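Local coordinates for pyruvate formate-lyase 2 (Archaeoglobus fulgidus, PDB 2F3O), which is a glycyl radical enzyme whose exact reaction is unsettled, probably a lyase of the pyruvate formate-lyase and glycerol dehydratase kind, at residues Pro16-Val21 with Met68-Pro73; Asn445-Leu450 with Phe640-Leu645. All blocks are in the same frame, centred on the assembly; numbering follows the deposited sequence.

Contact 1. Residues Pro16-Val21 with Met68-Pro73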
loop_
_atom_site.group_PDB
_atom_site.type_symbol
_atom_site.label_atom_id
_atom_site.label_comp_id
_atom_site.label_asym_id
_atom_site.label_seq_id
_atom_site.Cartn_x
_atom_site.Cartn_y
_atom_site.Cartn_z
ATOM N N PRO A 16 3.096 -49.833 25.981
ATOM C CA PRO A 16 3.267 -49.732 24.512
ATOM C C PRO A 16 2.302 -48.764 23.795
ATOM O O PRO A 16 1.164 -48.577 24.231
ATOM C CB PRO A 16 3.045 -51.177 24.028
ATOM C CG PRO A 16 2.319 -51.850 25.145
ATOM C CD PRO A 16 2.889 -51.237 26.385
ATOM N N ALA A 17 2.775 -48.151 22.711
ATOM C CA ALA A 17 2.019 -47.108 22.023
ATOM C C ALA A 17 1.070 -47.676 20.987
ATOM O O ALA A 17 1.299 -48.749 20.436
ATOM C CB ALA A 17 2.950 -46.105 21.389
ATOM N N ARG A 18 -0.005 -46.946 20.722
ATOM C CA ARG A 18 -0.980 -47.375 19.727
ATOM C C ARG A 18 -1.119 -46.401 18.534
ATOM O O ARG A 18 -0.728 -45.236 18.603
ATOM C CB ARG A 18 -2.335 -47.598 20.401
ATOM C CG ARG A 18 -3.032 -46.328 20.823
ATOM C CD ARG A 18 -4.285 -46.641 21.594
ATOM N NE ARG A 18 -5.220 -45.523 21.678
ATOM C CZ ARG A 18 -6.245 -45.361 20.851
ATOM N NH1 ARG A 18 -6.452 -46.219 19.871
ATOM N NH2 ARG A 18 -7.067 -44.344 20.994
ATOM N N LEU A 19 -1.657 -46.889 17.425
ATOM C CA LEU A 19 -2.091 -45.996 16.376
ATOM C C LEU A 19 -3.510 -45.508 16.703
ATOM O O LEU A 19 -4.471 -46.269 16.628
ATOM C CB LEU A 19 -2.068 -46.708 15.041
ATOM C CG LEU A 19 -2.378 -45.726 13.930
ATOM C CD1 LEU A 19 -1.223 -44.742 13.796
ATOM C CD2 LEU A 19 -2.630 -46.453 12.635
ATOM N N SER A 20 -3.620 -44.239 17.092
ATOM C CA SER A 20 -4.903 -43.640 17.483
ATOM C C SER A 20 -5.711 -43.143 16.283
ATOM O O SER A 20 -5.157 -42.745 15.268
ATOM C CB SER A 20 -4.688 -42.509 18.481
ATOM O OG SER A 20 -5.868 -41.764 18.640
ATOM N N VAL A 21 -7.026 -43.156 16.391
ATOM C CA VAL A 21 -7.823 -43.047 15.197
ATOM C C VAL A 21 -9.008 -42.092 15.369
ATOM O O VAL A 21 -9.540 -41.560 14.401
ATOM C CB VAL A 21 -8.220 -44.471 14.757
ATOM C CG1 VAL A 21 -9.679 -44.605 14.422
ATOM C CG2 VAL A 21 -7.343 -44.923 13.627
ATOM N N MET A 68 -4.042 -36.276 25.077
ATOM C CA MET A 68 -3.800 -35.846 23.715
ATOM C C MET A 68 -4.544 -36.728 22.736
ATOM O O MET A 68 -5.031 -36.260 21.717
ATOM C CB MET A 68 -2.309 -35.879 23.421
ATOM C CG MET A 68 -1.527 -34.953 24.310
ATOM S SD MET A 68 -0.116 -34.308 23.419
ATOM C CE MET A 68 1.152 -35.278 24.149
ATOM N N LEU A 69 -4.618 -38.014 23.037
ATOM C CA LEU A 69 -5.459 -38.930 22.289
ATOM C C LEU A 69 -6.106 -39.808 23.362
ATOM O O LEU A 69 -5.561 -39.886 24.477
ATOM C CB LEU A 69 -4.602 -39.751 21.340
ATOM C CG LEU A 69 -3.343 -40.316 21.979
ATOM C CD1 LEU A 69 -3.376 -41.823 21.965
ATOM C CD2 LEU A 69 -2.108 -39.793 21.308
ATOM N N PRO A 70 -7.278 -40.438 23.065
ATOM C CA PRO A 70 -7.867 -41.360 24.040
ATOM C C PRO A 70 -6.957 -42.549 24.175
ATOM O O PRO A 70 -6.357 -42.954 23.195
ATOM C CB PRO A 70 -9.165 -41.814 23.377
ATOM C CG PRO A 70 -9.427 -40.870 22.287
ATOM C CD PRO A 70 -8.110 -40.330 21.852
ATOM N N ASN A 71 -6.870 -43.084 25.386
ATOM C CA ASN A 71 -5.927 -44.152 25.742
ATOM C C ASN A 71 -4.488 -43.998 25.202
ATOM O O ASN A 71 -4.131 -44.580 24.165
ATOM C CB ASN A 71 -6.508 -45.531 25.416
ATOM C CG ASN A 71 -5.667 -46.661 25.995
ATOM O OD1 ASN A 71 -5.296 -47.602 25.282
ATOM N ND2 ASN A 71 -5.334 -46.558 27.290
ATOM N N PRO A 72 -3.664 -43.219 25.924
ATOM C CA PRO A 72 -2.326 -42.707 25.619
ATOM C C PRO A 72 -1.222 -43.775 25.444
ATOM O O PRO A 72 -1.517 -44.959 25.500
ATOM C CB PRO A 72 -2.068 -41.729 26.766
ATOM C CG PRO A 72 -3.413 -41.438 27.326
ATOM C CD PRO A 72 -4.106 -42.741 27.237
ATOM N N PRO A 73 0.062 -43.381 25.408
ATOM C CA PRO A 73 0.947 -43.411 24.269
ATOM C C PRO A 73 0.292 -43.745 22.945
ATOM O O PRO A 73 -0.259 -44.831 22.766
ATOM C CB PRO A 73 2.001 -44.439 24.695
ATOM C CG PRO A 73 2.105 -44.215 26.217
ATOM C CD PRO A 73 0.896 -43.316 26.618
#

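Contact 2. Residues Asn445-Leu450 with Phe640-Leu645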
loop_
_atom_site.group_PDB
_atom_site.type_symbol
_atom_site.label_atom_id
_atom_site.label_comp_id
_atom_site.label_asym_id
_atom_site.label_seq_id
_atom_site.Cartn_x
_atom_site.Cartn_y
_atom_site.Cartn_z
ATOM N N ASN A 445 20.414 -31.717 1.674
ATOM C CA ASN A 445 21.662 -32.454 1.557
ATOM C C ASN A 445 22.654 -31.651 0.760
ATOM O O ASN A 445 22.646 -31.717 -0.467
ATOM C CB ASN A 445 21.401 -33.770 0.825
ATOM C CG ASN A 445 22.599 -34.679 0.803
ATOM O OD1 ASN A 445 23.628 -34.392 1.436
ATOM N ND2 ASN A 445 22.479 -35.793 0.074
ATOM N N VAL A 446 23.534 -30.920 1.440
ATOM C CA VAL A 446 24.492 -30.089 0.726
ATOM C C VAL A 446 25.665 -30.917 0.191
ATOM O O VAL A 446 26.418 -30.451 -0.661
ATOM C CB VAL A 446 24.978 -28.892 1.561
ATOM C CG1 VAL A 446 23.845 -28.360 2.382
ATOM C CG2 VAL A 446 26.152 -29.276 2.458
ATOM N N ALA A 447 25.797 -32.153 0.669
ATOM C CA ALA A 447 26.762 -33.071 0.087
ATOM C C ALA A 447 26.379 -33.381 -1.352
ATOM O O ALA A 447 27.234 -33.422 -2.242
ATOM C CB ALA A 447 26.893 -34.329 0.904
ATOM N N LYS A 448 25.086 -33.523 -1.593
ATOM C CA LYS A 448 24.607 -33.712 -2.935
ATOM C C LYS A 448 24.985 -32.539 -3.843
ATOM O O LYS A 448 25.126 -32.724 -5.042
ATOM C CB LYS A 448 23.098 -33.957 -2.920
ATOM C CG LYS A 448 22.546 -34.608 -4.179
ATOM C CD LYS A 448 23.256 -35.899 -4.525
ATOM C CE LYS A 448 22.817 -37.014 -3.601
ATOM N NZ LYS A 448 23.545 -38.277 -3.844
ATOM N N ALA A 449 25.188 -31.349 -3.279
ATOM C CA ALA A 449 25.571 -30.192 -4.090
ATOM C C ALA A 449 26.965 -30.383 -4.643
ATOM O O ALA A 449 27.206 -30.141 -5.816
ATOM C CB ALA A 449 25.484 -28.906 -3.296
ATOM N N LEU A 450 27.858 -30.857 -3.779
ATOM C CA LEU A 450 29.237 -31.168 -4.127
ATOM C C LEU A 450 29.321 -32.313 -5.125
ATOM O O LEU A 450 30.109 -32.267 -6.066
ATOM C CB LEU A 450 30.007 -31.527 -2.865
ATOM C CG LEU A 450 31.389 -32.140 -3.027
ATOM C CD1 LEU A 450 32.375 -31.107 -3.485
ATOM C CD2 LEU A 450 31.800 -32.689 -1.712
ATOM N N PHE A 640 22.630 -42.714 3.143
ATOM C CA PHE A 640 22.263 -43.914 2.371
ATOM C C PHE A 640 22.380 -43.686 0.880
ATOM O O PHE A 640 22.965 -44.492 0.173
ATOM C CB PHE A 640 20.803 -44.335 2.589
ATOM C CG PHE A 640 20.460 -44.779 3.991
ATOM C CD1 PHE A 640 21.407 -45.361 4.824
ATOM C CD2 PHE A 640 19.142 -44.663 4.453
ATOM C CE1 PHE A 640 21.062 -45.776 6.124
ATOM C CE2 PHE A 640 18.784 -45.083 5.737
ATOM C CZ PHE A 640 19.750 -45.641 6.579
ATOM N N PHE A 641 21.811 -42.579 0.415
ATOM C CA PHE A 641 21.731 -42.270 -1.011
ATOM C C PHE A 641 22.749 -41.222 -1.470
ATOM O O PHE A 641 22.624 -40.680 -2.573
ATOM C CB PHE A 641 20.313 -41.818 -1.377
ATOM C CG PHE A 641 19.247 -42.733 -0.871
ATOM C CD1 PHE A 641 18.941 -43.887 -1.554
ATOM C CD2 PHE A 641 18.559 -42.443 0.298
ATOM C CE1 PHE A 641 17.973 -44.736 -1.082
ATOM C CE2 PHE A 641 17.594 -43.287 0.772
ATOM C CZ PHE A 641 17.296 -44.434 0.084
ATOM N N THR A 642 23.741 -40.936 -0.622
ATOM C CA THR A 642 24.884 -40.114 -1.019
ATOM C C THR A 642 26.071 -41.009 -1.403
ATOM O O THR A 642 26.447 -41.912 -0.650
ATOM C CB THR A 642 25.279 -39.118 0.081
ATOM O OG1 THR A 642 24.178 -38.246 0.323
ATOM C CG2 THR A 642 26.447 -38.260 -0.341
ATOM N N SER A 643 26.642 -40.753 -2.583
ATOM C CA SER A 643 27.809 -41.467 -3.062
ATOM C C SER A 643 29.045 -41.133 -2.233
ATOM O O SER A 643 28.991 -40.300 -1.315
ATOM C CB SER A 643 28.083 -41.086 -4.506
ATOM O OG SER A 643 28.810 -39.872 -4.566
ATOM N N ALA A 644 30.162 -41.789 -2.559
ATOM C CA ALA A 644 31.421 -41.517 -1.882
ATOM C C ALA A 644 31.893 -40.119 -2.258
ATOM O O ALA A 644 31.705 -39.682 -3.379
ATOM C CB ALA A 644 32.453 -42.551 -2.246
ATOM N N LEU A 645 32.453 -39.402 -1.300
ATOM C CA LEU A 645 32.884 -38.029 -1.515
ATOM C C LEU A 645 34.363 -37.998 -1.210
ATOM O O LEU A 645 34.833 -38.802 -0.402
ATOM C CB LEU A 645 32.173 -37.092 -0.531
ATOM C CG LEU A 645 30.662 -37.226 -0.402
ATOM C CD1 LEU A 645 30.193 -36.447 0.826
ATOM C CD2 LEU A 645 29.943 -36.799 -1.694
#

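Contact 1. Residues Pro16-Val21 with Met68-Pro73
The Arg-18 side chain runs alongside the bend at Pro-70 and Asn-71, with the edge of its guanidinium turned to two backbone carbonyls. Arg-18 NE donates to Asn-71 O at 2.9 Å. Arg-18 NH2 donates to Pro-70 O at 2.7 Å, nearly straight at 162°; both oxygens lie close to the guanidinium plane, while a weak third bond runs from NE to Pro-70 O. With CG set between its own N and carbonyl carbon (chi1 72°) and the chain extended from CG to NE, the head reaches these carbonyls from the strand. A leucine here would probably leave the Pro-70 and Asn-71 carbonyls without these donors and Glu-22 without its salt-bridge partner at NH2. At the backbone, Arg-18 N bonds to Pro-73 O at 3.0 Å, and Ala-17 CB rests 3.8 Å from Pro-73 CB. Ser-20 CB packs 3.8 Å from Leu-69 CD1, while its OG bonds to Glu-22 in the first turn of helix 22-34. Just beyond Pro-73 the chain enters a short parallel pair, strand 18-19 with 74-75, in which Arg-18 and Ser-20 make backbone bonds to Ala-75; the Met-102 backbone bonds to Ala-17 and Leu-19, and Leu-19 packs on helix 105-119.

Contact 2. Residues Asn445-Leu450 with Phe640-Leu645
The amide of Asn-445 gives ND2 to Thr-642 OG1 at 3.0 Å, the hydroxyl sitting 15° out of the amide plane, while OD1 turns back to its own helix start; the Phe-641 ring has Phe-640 CB over one face, offset toward the rim, its end leads away from 445-450, and the side chain touches Tyr-325 of helix 322-325. ND2 also bonds to Ser-143 O, its stronger partner, so two bonds hold it. The Thr-642 hydroxyl is likewise bonded twice, accepting from ND2 and donating to Phe-638 O. Asn-445 OD1 makes weak bonds to Ala-447 N and Lys-448 N, capping the start of helix 447-453. This is a strand-to-helix junction: Asn-445 closes strand 435-445, which runs parallel to 535-543 and 624-628 in a sheet consistent with the barrel of glycyl radical enzymes. In the first turn of the helix, Lys-448 bends at chi2 (54°) and chi3 (75°), folding its ammonium onto the loop, where Lys-448 NZ bonds to Phe-641 O at 2.9 Å in the carbonyl plane, on a lone pair. Salt bridges to Glu-451 and Asp-459 probably balance this buried charge. Ala-447 CB meets Leu-645 CD1 at 3.9 Å and Thr-642 CG2 at 4.1 Å; Leu-645 also packs on Ser-551 of helix 545-560.

From the N terminus, the chain reaches contact 1 first: after helix 5-11 it lays down 16-21, runs through helices 22-34 and 39-53, and returns at 68-73, closing a loop with 46 residues between the segments. Contact 2 opens far later, at the end of strand 435-445, and closes at 640-645 after 189 residues, just over half of them helical, that include strands 535-543 and 624-628. The two loops lie in series, neither nested nor crossed. The centres of contact 1 and contact 2 are about 38 Å apart. Contact 1 ties the N-terminal segment to the approach to strand 74-75; contact 2 joins a sheet-to-helix junction to the loop after helix 634-640, more than 100 residues before the predicted radical site, Gly-752, in the sequence.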